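Local coordinates for protein L-lysine 6-monooxygenase involved in desferrioxamine biosynthesis (Erwinia amylovora CFBP1430, PDB 5O8P) that probably hydroxylates an amine nitrogen of cadaverine, using FAD and NADPH, in the biosynthesis of the siderophore desferrioxamine E, at residues Ala163-Cys168 and Phe176-Glu181; Thr196-Gly201 and Glu334-Ala339; Ser203-Tyr208 and Leu222-Arg227; Phe300-Leu305 and Leu320-Gln325. One frame throughout, in Å; residues are numbered along the deposited sequence.

All four contacts belong to the NADP-binding, Rossmann-type part of the chain. Contacts 1, 2 and 3 reach the same parallel sheet: strand 177-178 of contact 1 lies beside 335-338 of contact 2, and 196-198 of contact 2 beside 222-225 of contact 3. The centres of contacts 2 and 3 are about 6 Å apart, and Gly-199 O meets Trp-224 NE1 at 2.7 Å. Contact 4, in a hairpin next to that sheet, joins contact 3 through Ser-303 N and Thr-226 O, 2.9 Å apart, and through a salt bridge from the poorly ordered Arg-227 to Glu-304. Ser-200, Ser-203, Arg-227 and Leu-305, spread over contacts 2, 3 and 4, bind NADP(+), absent from this chain; FAD touches Ser-203.

Contact 1: Ala163-Cys168 and Phe176-Glu181; sequences AWSPAC and FVHSSE
A chi1 of -170° on His-178 turns its imidazole away from its own amide nitrogen and across to Ala-163 and Trp-164, while chi1 of -53° sets Ser-165 OG beside its own backbone N, between the rings of Phe-176 and His-178. The methyl of Ala-163 sits over one face of the imidazole, a CH-pi contact with CB 3.7 Å from the ring centroid. Trp-164 O lies at the ring edge, in its plane, and takes a weak, bent hydrogen bond from His-178 NE2 at 3.3 Å. The same nitrogen is bonded to Gly-341 O, and Trp-164 O to Thr-340 OG1. On the other side of the ring, ND1 is held by two groups of Ser-180: its backbone N at 3.2 Å and its OG at 2.6 Å. Gripped at both nitrogens, the imidazole has its rotation fixed. Ser-165 OG approaches Phe-176 CE1 obliquely, at 3.6 Å. Around this, Val-177 bonds through its backbone to Leu-336 and Met-338, which pairs 177-178 with strand 335-338 at one margin of the parallel sheet within this chain; Phe-176 and Ser-165 rest on Met-338 of that strand, and Ser-179 packs on helix 202-213.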
loop_
_atom_site.group_PDB
_atom_site.type_symbol
_atom_site.label_atom_id
_atom_site.label_comp_id
_atom_site.label_asym_id
_atom_site.label_seq_id
_atom_site.Cartn_x
_atom_site.Cartn_y
_atom_site.Cartn_z
ATOM N N ALA B 163 21.179 -21.123 19.738
ATOM C CA ALA B 163 21.552 -19.710 19.840
ATOM C C ALA B 163 23.071 -19.585 19.778
ATOM O O ALA B 163 23.787 -20.439 20.307
ATOM C CB ALA B 163 21.043 -19.120 21.137
ATOM N N TRP B 164 23.546 -18.535 19.116
ATOM C CA TRP B 164 24.969 -18.315 18.897
ATOM C C TRP B 164 25.355 -16.884 19.220
ATOM O O TRP B 164 24.666 -15.950 18.801
ATOM C CB TRP B 164 25.315 -18.593 17.445
ATOM C CG TRP B 164 26.768 -18.410 17.119
ATOM C CD1 TRP B 164 27.757 -19.338 17.230
ATOM C CD2 TRP B 164 27.387 -17.218 16.629
ATOM N NE1 TRP B 164 28.953 -18.805 16.831
ATOM C CE2 TRP B 164 28.760 -17.501 16.461
ATOM C CE3 TRP B 164 26.918 -15.931 16.326
ATOM C CZ2 TRP B 164 29.673 -16.548 15.995
ATOM C CZ3 TRP B 164 27.825 -14.983 15.853
ATOM C CH2 TRP B 164 29.190 -15.301 15.693
ATOM N N SER B 165 26.467 -16.731 19.946
ATOM C CA SER B 165 27.088 -15.436 20.221
ATOM C C SER B 165 28.561 -15.505 19.818
ATOM O O SER B 165 29.134 -16.594 19.831
ATOM C CB SER B 165 26.971 -15.095 21.701
ATOM O OG SER B 165 25.625 -15.180 22.133
ATOM N N PRO B 166 29.186 -14.353 19.471
ATOM C CA PRO B 166 30.598 -14.357 19.058
ATOM C C PRO B 166 31.524 -14.998 20.083
ATOM O O PRO B 166 31.241 -14.937 21.280
ATOM C CB PRO B 166 30.924 -12.863 18.899
ATOM C CG PRO B 166 29.616 -12.219 18.619
ATOM C CD PRO B 166 28.628 -12.987 19.437
ATOM N N ALA B 167 32.614 -15.597 19.613
ATOM C CA ALA B 167 33.549 -16.329 20.486
ATOM C C ALA B 167 34.072 -15.494 21.661
ATOM O O ALA B 167 34.200 -16.005 22.777
ATOM C CB ALA B 167 34.717 -16.876 19.673
ATOM N N CYS B 168 34.343 -14.211 21.412
ATOM C CA CYS B 168 34.863 -13.303 22.440
ATOM C C CYS B 168 33.859 -12.932 23.553
ATOM O O CYS B 168 34.264 -12.421 24.592
ATOM C CB CYS B 168 35.390 -12.025 21.778
ATOM S SG CYS B 168 34.092 -10.993 21.060
ATOM N N PHE B 176 25.180 -10.038 29.233
ATOM C CA PHE B 176 24.425 -9.730 28.025
ATOM C C PHE B 176 23.246 -10.684 27.857
ATOM O O PHE B 176 23.168 -11.696 28.521
ATOM C CB PHE B 176 25.333 -9.676 26.788
ATOM C CG PHE B 176 25.790 -11.011 26.282
ATOM C CD1 PHE B 176 24.941 -11.812 25.511
ATOM C CD2 PHE B 176 27.090 -11.435 26.499
ATOM C CE1 PHE B 176 25.373 -13.028 25.010
ATOM C CE2 PHE B 176 27.523 -12.647 25.999
ATOM C CZ PHE B 176 26.665 -13.449 25.249
ATOM N N VAL B 177 22.328 -10.322 26.967
ATOM C CA VAL B 177 21.113 -11.080 26.688
ATOM C C VAL B 177 21.087 -11.442 25.207
ATOM O O VAL B 177 21.185 -10.549 24.374
ATOM C CB VAL B 177 19.887 -10.190 26.974
ATOM C CG1 VAL B 177 18.591 -10.866 26.540
ATOM C CG2 VAL B 177 19.821 -9.796 28.433
ATOM N N HIS B 178 20.950 -12.722 24.878
ATOM C CA HIS B 178 20.743 -13.133 23.490
ATOM C C HIS B 178 19.300 -12.790 23.093
ATOM O O HIS B 178 18.410 -12.701 23.968
ATOM C CB HIS B 178 20.998 -14.629 23.336
ATOM C CG HIS B 178 21.050 -15.094 21.921
ATOM N ND1 HIS B 178 19.932 -15.514 21.234
ATOM C CD2 HIS B 178 22.085 -15.211 21.058
ATOM C CE1 HIS B 178 20.273 -15.864 20.006
ATOM N NE2 HIS B 178 21.576 -15.696 19.876
ATOM N N SER B 179 19.061 -12.585 21.795
ATOM C CA SER B 179 17.723 -12.211 21.343
ATOM C C SER B 179 16.654 -13.173 21.869
ATOM O O SER B 179 15.593 -12.759 22.311
ATOM C CB SER B 179 17.671 -12.161 19.824
ATOM O OG SER B 179 17.958 -13.431 19.267
ATOM N N SER B 180 16.967 -14.470 21.838
ATOM C CA SER B 180 16.091 -15.540 22.343
ATOM C C SER B 180 15.637 -15.398 23.795
ATOM O O SER B 180 14.611 -15.961 24.162
ATOM C CB SER B 180 16.785 -16.885 22.187
ATOM O OG SER B 180 18.109 -16.803 22.645
ATOM N N GLU B 181 16.406 -14.680 24.618
ATOM C CA GLU B 181 16.046 -14.431 26.003
ATOM C C GLU B 181 15.559 -12.987 26.229
ATOM O O GLU B 181 15.581 -12.485 27.372
ATOM C CB GLU B 181 17.274 -14.686 26.866
ATOM C CG GLU B 181 17.996 -16.007 26.635
ATOM C CD GLU B 181 19.314 -16.061 27.423
ATOM O OE1 GLU B 181 19.280 -16.140 28.682
ATOM O OE2 GLU B 181 20.394 -15.998 26.784
#

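Contact 2: Thr196-Gly201 and Glu334-Ala339; sequences TVLGSG and EGLVMA
In the parallel sheet of the NADP-binding, Rossmann-type domain, Thr-196, Val-197 and Leu-198 pair in turn with Leu-336, Val-337 and Met-338, two neighbouring strands running 22° apart. The bonds alternate as parallel strands require. Thr-196 N gives a bent one to Gly-335 O at 3.1 Å, coming in from above the carbonyl plane, and Thr-196 O takes Val-337 N. Leu-198 N then meets Val-337 O at 2.9 Å almost straight, nearly along the C=O axis, and Leu-198 O receives Ala-339 N, again at 2.9 Å. Beyond this last bond the first strand enters the sequence Gly-199, Ser-200, Gly-201, with Ala-204 in the helix that follows. This has the form of a dinucleotide-binding glycine turn, and Ser-200 binds NADP(+); Gly-201 is the N-cap of helix 202-213. The CA of Gly-199 passes 3.6 Å from Ala-339 O, at a positive phi that suits glycine. On the sheet face shared by Leu-198, Leu-336 and Met-338, Leu-336, with chi1 178° and chi2 58°, brings its CD1 back toward Thr-196 O and to within 4.1 Å of Leu-198 CD1 as the two leucine side chains cross obliquely, and Leu-198 CD2 lies 4.2 Å from Met-338 SD. The other face has Val-197 CG2 against Val-337 CB and is covered by Ala-204 and Ile-207 of the helix. Thr-196 OG1 bonds to Thr-333 OG1.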
loop_
_atom_site.group_PDB
_atom_site.type_symbol
_atom_site.label_atom_id
_atom_site.label_comp_id
_atom_site.label_asym_id
_atom_site.label_seq_id
_atom_site.Cartn_x
_atom_site.Cartn_y
_atom_site.Cartn_z
ATOM N N THR B 196 22.518 -1.583 23.803
ATOM C CA THR B 196 23.087 -1.727 22.467
ATOM C C THR B 196 22.664 -3.046 21.845
ATOM O O THR B 196 23.008 -4.110 22.332
ATOM C CB THR B 196 24.623 -1.646 22.501
ATOM O OG1 THR B 196 25.016 -0.352 22.974
ATOM C CG2 THR B 196 25.229 -1.889 21.106
ATOM N N VAL B 197 21.918 -2.969 20.753
ATOM C CA VAL B 197 21.602 -4.151 19.975
ATOM C C VAL B 197 22.743 -4.415 18.993
ATOM O O VAL B 197 23.095 -3.560 18.196
ATOM C CB VAL B 197 20.270 -3.999 19.231
ATOM C CG1 VAL B 197 19.963 -5.257 18.441
ATOM C CG2 VAL B 197 19.152 -3.704 20.222
ATOM N N LEU B 198 23.303 -5.610 19.060
ATOM C CA LEU B 198 24.423 -6.002 18.236
ATOM C C LEU B 198 23.937 -7.113 17.290
ATOM O O LEU B 198 23.459 -8.141 17.744
ATOM C CB LEU B 198 25.550 -6.451 19.154
ATOM C CG LEU B 198 26.959 -6.309 18.592
ATOM C CD1 LEU B 198 27.937 -6.021 19.714
ATOM C CD2 LEU B 198 27.366 -7.560 17.823
ATOM N N GLY B 199 24.017 -6.881 15.975
ATOM C CA GLY B 199 23.497 -7.813 14.956
ATOM C C GLY B 199 22.597 -7.155 13.919
ATOM O O GLY B 199 22.025 -6.105 14.176
ATOM N N SER B 200 22.464 -7.793 12.756
ATOM C CA SER B 200 21.851 -7.185 11.560
ATOM C C SER B 200 20.411 -7.669 11.214
ATOM O O SER B 200 19.735 -7.041 10.420
ATOM C CB SER B 200 22.748 -7.479 10.348
ATOM O OG SER B 200 22.575 -8.815 9.864
ATOM N N GLY B 201 19.970 -8.794 11.765
ATOM C CA GLY B 201 18.797 -9.475 11.276
ATOM C C GLY B 201 17.431 -8.982 11.697
ATOM O O GLY B 201 17.310 -7.930 12.293
ATOM N N GLU B 334 25.765 -0.276 28.850
ATOM C CA GLU B 334 25.444 -1.025 30.060
ATOM C C GLU B 334 24.766 -2.308 29.648
ATOM O O GLU B 334 25.271 -3.398 29.926
ATOM C CB GLU B 334 24.549 -0.221 31.003
ATOM C CG GLU B 334 25.223 1.029 31.546
ATOM C CD GLU B 334 24.462 1.689 32.691
ATOM O OE1 GLU B 334 23.297 1.302 32.957
ATOM O OE2 GLU B 334 25.030 2.620 33.315
ATOM N N GLY B 335 23.631 -2.163 28.970
ATOM C CA GLY B 335 22.861 -3.292 28.434
ATOM C C GLY B 335 23.380 -3.669 27.069
ATOM O O GLY B 335 23.788 -2.808 26.294
ATOM N N LEU B 336 23.364 -4.959 26.773
ATOM C CA LEU B 336 23.847 -5.478 25.507
ATOM C C LEU B 336 22.922 -6.600 25.063
ATOM O O LEU B 336 22.811 -7.606 25.734
ATOM C CB LEU B 336 25.271 -5.984 25.674
ATOM C CG LEU B 336 25.952 -6.624 24.470
ATOM C CD1 LEU B 336 25.975 -5.651 23.312
ATOM C CD2 LEU B 336 27.371 -7.043 24.824
ATOM N N VAL B 337 22.224 -6.401 23.951
ATOM C CA VAL B 337 21.396 -7.441 23.361
ATOM C C VAL B 337 22.174 -8.031 22.201
ATOM O O VAL B 337 22.448 -7.346 21.229
ATOM C CB VAL B 337 20.051 -6.892 22.875
ATOM C CG1 VAL B 337 19.282 -7.960 22.117
ATOM C CG2 VAL B 337 19.234 -6.388 24.046
ATOM N N MET B 338 22.528 -9.301 22.318
ATOM C CA MET B 338 23.271 -10.011 21.290
ATOM C C MET B 338 22.286 -10.723 20.337
ATOM O O MET B 338 21.897 -11.871 20.553
ATOM C CB MET B 338 24.225 -10.990 21.971
ATOM C CG MET B 338 25.404 -11.393 21.123
ATOM S SD MET B 338 26.695 -10.143 21.122
ATOM C CE MET B 338 27.362 -10.346 22.774
ATOM N N ALA B 339 21.866 -10.016 19.290
ATOM C CA ALA B 339 20.941 -10.550 18.275
ATOM C C ALA B 339 21.730 -11.122 17.107
ATOM O O ALA B 339 21.557 -10.730 15.955
ATOM C CB ALA B 339 19.987 -9.456 17.808
#

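Contact 3: Ser203-Tyr208 and Leu222-Arg227; sequences SAAEIY and LNWITR
Helix 203-208 lies over strand 222-225, Tyr-208 nearest Trp-224, with the two axes 10.2 Å apart at their closest and nearly antiparallel at 168°. These are the helix and second strand of the beta-alpha-beta unit made by 194-198, 202-213 and 221-225. Both Tyr-208 and Trp-224 have CG anti to the backbone N (chi1 -166° in each), which sends the two rings into the layer between helix and strand. There they form an offset stack: the Tyr-208 ring and the six-membered ring of Trp-224 have centroids 4.9 Å apart and planes at 25°, with Trp-224 CE3 over one tyrosine face. The opposite face takes Leu-222 CD2, 4.1 Å from the centroid, so the phenol is clamped between tryptophan and leucine. At its edge, in plane, is Asn-223 O, 3.5 Å from Tyr-208 CE2. The indole also meets the start of the helix obliquely: Trp-224 CH2 lies 3.7 Å from Ala-205 CB, and Trp-224 NE1 3.9 Å from Ala-204 CB. Tyr-208 OH donates to Leu-222 O at 3.1 Å, from above the carbonyl plane. Two polar groups that reach into this buried, largely apolar layer are thus each given a backbone acceptor: the phenol hydroxyl uses Leu-222 O, and the indole N-H bonds to Gly-199 O, next to Ser-200, which binds NADP(+).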
loop_
_atom_site.group_PDB
_atom_site.type_symbol
_atom_site.label_atom_id
_atom_site.label_comp_id
_atom_site.label_asym_id
_atom_site.label_seq_id
_atom_site.Cartn_x
_atom_site.Cartn_y
_atom_site.Cartn_z
ATOM N N SER B 203 15.500 -10.216 14.002
ATOM C CA SER B 203 15.361 -10.191 15.474
ATOM C C SER B 203 15.909 -8.896 16.055
ATOM O O SER B 203 15.229 -8.246 16.848
ATOM C CB SER B 203 16.044 -11.399 16.114
ATOM O OG SER B 203 15.246 -12.549 15.913
ATOM N N ALA B 204 17.119 -8.536 15.634
ATOM C CA ALA B 204 17.746 -7.276 16.011
ATOM C C ALA B 204 16.813 -6.100 15.756
ATOM O O ALA B 204 16.584 -5.267 16.634
ATOM C CB ALA B 204 19.050 -7.072 15.234
ATOM N N ALA B 205 16.262 -6.050 14.550
ATOM C CA ALA B 205 15.405 -4.941 14.160
ATOM C C ALA B 205 14.133 -4.889 14.989
ATOM O O ALA B 205 13.731 -3.813 15.425
ATOM C CB ALA B 205 15.075 -5.011 12.682
ATOM N N GLU B 206 13.501 -6.040 15.206
ATOM C CA GLU B 206 12.272 -6.099 16.009
ATOM C C GLU B 206 12.503 -5.617 17.424
ATOM O O GLU B 206 11.671 -4.892 17.966
ATOM C CB GLU B 206 11.724 -7.513 16.058
ATOM C CG GLU B 206 11.037 -7.905 14.777
ATOM C CD GLU B 206 10.645 -9.365 14.715
ATOM O OE1 GLU B 206 10.992 -10.138 15.635
ATOM O OE2 GLU B 206 9.974 -9.744 13.722
ATOM N N ILE B 207 13.635 -6.026 17.996
ATOM C CA ILE B 207 14.053 -5.590 19.315
ATOM C C ILE B 207 14.334 -4.103 19.305
ATOM O O ILE B 207 13.827 -3.395 20.160
ATOM C CB ILE B 207 15.296 -6.374 19.815
ATOM C CG1 ILE B 207 14.877 -7.782 20.199
ATOM C CG2 ILE B 207 15.976 -5.686 20.996
ATOM C CD1 ILE B 207 16.025 -8.724 20.484
ATOM N N TYR B 208 15.134 -3.636 18.344
ATOM C CA TYR B 208 15.453 -2.209 18.248
ATOM C C TYR B 208 14.193 -1.349 18.175
ATOM O O TYR B 208 14.081 -0.347 18.867
ATOM C CB TYR B 208 16.368 -1.902 17.061
ATOM C CG TYR B 208 16.951 -0.516 17.154
ATOM C CD1 TYR B 208 16.292 0.574 16.592
ATOM C CD2 TYR B 208 18.144 -0.292 17.836
ATOM C CE1 TYR B 208 16.820 1.848 16.674
ATOM C CE2 TYR B 208 18.681 0.982 17.945
ATOM C CZ TYR B 208 18.024 2.053 17.360
ATOM O OH TYR B 208 18.573 3.316 17.468
ATOM N N LEU B 222 19.981 4.243 23.027
ATOM C CA LEU B 222 19.641 3.053 22.270
ATOM C C LEU B 222 20.513 2.956 21.026
ATOM O O LEU B 222 20.327 3.691 20.053
ATOM C CB LEU B 222 18.162 3.072 21.916
ATOM C CG LEU B 222 17.639 1.827 21.211
ATOM C CD1 LEU B 222 17.905 0.588 22.055
ATOM C CD2 LEU B 222 16.152 1.970 20.910
ATOM N N ASN B 223 21.467 2.032 21.068
ATOM C CA ASN B 223 22.442 1.874 20.000
ATOM C C ASN B 223 22.178 0.618 19.191
ATOM O O ASN B 223 21.498 -0.296 19.655
ATOM C CB ASN B 223 23.839 1.855 20.596
ATOM C CG ASN B 223 24.123 3.100 21.416
ATOM O OD1 ASN B 223 23.720 4.198 21.043
ATOM N ND2 ASN B 223 24.795 2.934 22.532
ATOM N N TRP B 224 22.677 0.610 17.958
ATOM C CA TRP B 224 22.578 -0.538 17.068
ATOM C C TRP B 224 23.864 -0.621 16.279
ATOM O O TRP B 224 24.187 0.287 15.524
ATOM C CB TRP B 224 21.405 -0.369 16.113
ATOM C CG TRP B 224 20.970 -1.608 15.368
ATOM C CD1 TRP B 224 21.589 -2.827 15.336
ATOM C CD2 TRP B 224 19.840 -1.714 14.503
ATOM N NE1 TRP B 224 20.884 -3.694 14.555
ATOM C CE2 TRP B 224 19.810 -3.038 14.018
ATOM C CE3 TRP B 224 18.846 -0.819 14.094
ATOM C CZ2 TRP B 224 18.823 -3.499 13.138
ATOM C CZ3 TRP B 224 17.863 -1.264 13.215
ATOM C CH2 TRP B 224 17.857 -2.603 12.751
ATOM N N ILE B 225 24.608 -1.701 16.462
ATOM C CA ILE B 225 25.871 -1.898 15.760
ATOM C C ILE B 225 25.738 -3.184 14.986
ATOM O O ILE B 225 25.220 -4.142 15.511
ATOM C CB ILE B 225 27.038 -1.989 16.750
ATOM C CG1 ILE B 225 27.149 -0.666 17.519
ATOM C CG2 ILE B 225 28.340 -2.354 16.024
ATOM C CD1 ILE B 225 28.184 -0.671 18.626
ATOM N N THR B 226 26.196 -3.196 13.736
ATOM C CA THR B 226 26.140 -4.404 12.900
ATOM C C THR B 226 27.407 -4.572 12.071
ATOM O O THR B 226 28.040 -3.586 11.694
ATOM C CB THR B 226 24.897 -4.423 11.975
ATOM O OG1 THR B 226 24.995 -5.534 11.085
ATOM C CG2 THR B 226 24.779 -3.128 11.149
ATOM N N ARG B 227 27.779 -5.827 11.814
ATOM C CA ARG B 227 28.881 -6.136 10.894
ATOM C C ARG B 227 28.447 -5.935 9.439
ATOM O O ARG B 227 29.282 -5.644 8.575
ATOM C CB ARG B 227 29.398 -7.574 11.082
ATOM C CG ARG B 227 30.689 -7.868 10.318
ATOM C CD ARG B 227 30.683 -9.243 9.638
ATOM N NE ARG B 227 30.762 -10.316 10.623
ATOM C CZ ARG B 227 31.895 -10.840 11.111
ATOM N NH1 ARG B 227 33.092 -10.404 10.716
ATOM N NH2 ARG B 227 31.827 -11.815 12.014
#

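Contact 4: Phe300-Leu305 and Leu320-Gln325; sequences FTHSEL and LHQQEQ
One face of the His-302 imidazole is covered by Glu-324: its CB stands 3.8 Å from the ring centroid in a CH-pi contact, and with CG opposite its backbone N (chi1 -170°) and the chain extended, its carboxylate reaches over the ring toward the rim, 45° from the imidazole plane. Glu-324 OE1 comes within 3.0 Å of His-302 NE2, at too poor an angle for a hydrogen bond; the same oxygen bonds to Tyr-251 OH of the second subunit. A nearby carboxylate could favour a protonated imidazole. The Gln-322 amide is 26° from the ring plane, with OE1 3.1 Å from His-302 CB and oblique to the ring. That oxygen also accepts Gln-325 N at 3.2 Å, from above the amide plane, and weakly Glu-324 N, holding the helical-angled residues after the strand. The backbone is an antiparallel hairpin, strands 303-311 and 315-322: Glu-304 and His-321 form a hydrogen-bonded pair, each N giving to the other's O at 2.8 Å, while Ser-303 with Gln-322 and Leu-305 with Leu-320 are non-hydrogen-bonded pairs. Past the strand, Gln-323 N bonds to His-302 O at 2.9 Å. On the leucine face, Leu-305 CD1 meets Leu-320 CD2 at 3.9 Å; Leu-305 binds NADP(+). On the face of Glu-304 and His-321, the Glu-304 side chain crosses that of Gln-323 at about a right angle, and Glu-304 OE2 salt-bridges the poorly ordered Arg-227, which also binds NADP(+).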
loop_
_atom_site.group_PDB
_atom_site.type_symbol
_atom_site.label_atom_id
_atom_site.label_comp_id
_atom_site.label_asym_id
_atom_site.label_seq_id
_atom_site.Cartn_x
_atom_site.Cartn_y
_atom_site.Cartn_z
ATOM N N PHE B 300 25.787 2.080 13.898
ATOM C CA PHE B 300 27.000 1.813 13.121
ATOM C C PHE B 300 26.833 0.611 12.197
ATOM O O PHE B 300 26.028 -0.274 12.462
ATOM C CB PHE B 300 28.165 1.578 14.064
ATOM C CG PHE B 300 28.548 2.791 14.853
ATOM C CD1 PHE B 300 27.942 3.062 16.075
ATOM C CD2 PHE B 300 29.504 3.669 14.374
ATOM C CE1 PHE B 300 28.289 4.180 16.816
ATOM C CE2 PHE B 300 29.860 4.793 15.108
ATOM C CZ PHE B 300 29.251 5.042 16.337
ATOM N N THR B 301 27.595 0.597 11.109
ATOM C CA THR B 301 27.569 -0.495 10.130
ATOM C C THR B 301 28.999 -0.911 9.846
ATOM O O THR B 301 29.926 -0.322 10.392
ATOM C CB THR B 301 26.884 -0.053 8.824
ATOM O OG1 THR B 301 27.348 1.252 8.464
ATOM C CG2 THR B 301 25.371 -0.024 8.991
ATOM N N HIS B 302 29.181 -1.947 9.028
ATOM C CA HIS B 302 30.511 -2.469 8.684
ATOM C C HIS B 302 31.382 -2.866 9.888
ATOM O O HIS B 302 32.584 -3.073 9.728
ATOM C CB HIS B 302 31.286 -1.447 7.826
ATOM C CG HIS B 302 30.723 -1.255 6.455
ATOM N ND1 HIS B 302 30.925 -2.161 5.434
ATOM C CD2 HIS B 302 29.991 -0.247 5.923
ATOM C CE1 HIS B 302 30.331 -1.724 4.339
ATOM N NE2 HIS B 302 29.754 -0.567 4.609
ATOM N N SER B 303 30.787 -3.012 11.072
ATOM C CA SER B 303 31.552 -3.054 12.322
ATOM C C SER B 303 31.606 -4.451 12.938
ATOM O O SER B 303 30.607 -4.947 13.457
ATOM C CB SER B 303 30.962 -2.064 13.318
ATOM O OG SER B 303 31.322 -0.749 12.957
ATOM N N GLU B 304 32.779 -5.078 12.863
ATOM C CA GLU B 304 33.008 -6.376 13.475
ATOM C C GLU B 304 33.397 -6.170 14.927
ATOM O O GLU B 304 34.224 -5.315 15.228
ATOM C CB GLU B 304 34.136 -7.125 12.762
ATOM C CG GLU B 304 34.356 -8.536 13.302
ATOM C CD GLU B 304 35.677 -9.140 12.870
ATOM O OE1 GLU B 304 36.731 -8.725 13.414
ATOM O OE2 GLU B 304 35.653 -10.049 12.009
ATOM N N LEU B 305 32.812 -6.973 15.814
ATOM C CA LEU B 305 33.217 -7.041 17.218
ATOM C C LEU B 305 34.507 -7.855 17.355
ATOM O O LEU B 305 34.490 -9.069 17.181
ATOM C CB LEU B 305 32.097 -7.687 18.033
ATOM C CG LEU B 305 32.227 -7.738 19.549
ATOM C CD1 LEU B 305 32.046 -6.344 20.134
ATOM C CD2 LEU B 305 31.190 -8.688 20.117
ATOM N N LEU B 320 35.507 -2.531 18.403
ATOM C CA LEU B 320 34.939 -2.786 17.087
ATOM C C LEU B 320 35.948 -2.438 16.003
ATOM O O LEU B 320 36.819 -1.590 16.199
ATOM C CB LEU B 320 33.683 -1.946 16.902
ATOM C CG LEU B 320 32.549 -2.225 17.891
ATOM C CD1 LEU B 320 31.632 -1.031 18.022
ATOM C CD2 LEU B 320 31.753 -3.443 17.475
ATOM N N HIS B 321 35.833 -3.110 14.864
ATOM C CA HIS B 321 36.656 -2.818 13.702
ATOM C C HIS B 321 35.745 -2.547 12.512
ATOM O O HIS B 321 34.961 -3.412 12.113
ATOM C CB HIS B 321 37.591 -3.981 13.404
ATOM C CG HIS B 321 38.631 -3.656 12.386
ATOM N ND1 HIS B 321 38.578 -4.129 11.091
ATOM C CD2 HIS B 321 39.735 -2.877 12.461
ATOM C CE1 HIS B 321 39.618 -3.670 10.419
ATOM N NE2 HIS B 321 40.336 -2.909 11.227
ATOM N N GLN B 322 35.853 -1.340 11.963
ATOM C CA GLN B 322 35.029 -0.884 10.830
ATOM C C GLN B 322 35.763 -1.343 9.550
ATOM O O GLN B 322 36.757 -0.756 9.152
ATOM C CB GLN B 322 34.730 0.628 11.003
ATOM C CG GLN B 322 34.719 1.620 9.862
ATOM C CD GLN B 322 33.667 1.401 8.809
ATOM O OE1 GLN B 322 33.757 0.418 8.087
ATOM N NE2 GLN B 322 32.800 2.390 8.594
ATOM N N GLN B 323 35.276 -2.437 8.957
ATOM C CA GLN B 323 36.033 -3.221 7.947
ATOM C C GLN B 323 36.220 -2.493 6.627
ATOM O O GLN B 323 37.217 -2.704 5.951
ATOM C CB GLN B 323 35.362 -4.582 7.665
ATOM C CG GLN B 323 35.464 -5.601 8.800
ATOM C CD GLN B 323 34.396 -6.698 8.738
ATOM O OE1 GLN B 323 33.210 -6.432 8.511
ATOM N NE2 GLN B 323 34.813 -7.938 8.976
ATOM N N GLU B 324 35.260 -1.648 6.268
ATOM C CA GLU B 324 35.306 -0.892 5.021
ATOM C C GLU B 324 36.377 0.178 5.109
ATOM O O GLU B 324 37.282 0.233 4.281
ATOM C CB GLU B 324 33.935 -0.271 4.735
ATOM C CG GLU B 324 33.780 0.338 3.351
ATOM C CD GLU B 324 32.322 0.506 2.953
ATOM O OE1 GLU B 324 31.667 1.462 3.436
ATOM O OE2 GLU B 324 31.833 -0.333 2.164
ATOM N N GLN B 325 36.284 1.002 6.140
ATOM C CA GLN B 325 37.283 2.044 6.401
ATOM C C GLN B 325 38.624 1.458 6.834
ATOM O O GLN B 325 39.645 2.096 6.644
ATOM C CB GLN B 325 36.770 2.992 7.482
ATOM C CG GLN B 325 37.438 4.343 7.577
ATOM C CD GLN B 325 36.785 5.223 8.640
ATOM O OE1 GLN B 325 35.609 5.051 8.967
ATOM N NE2 GLN B 325 37.546 6.173 9.186
#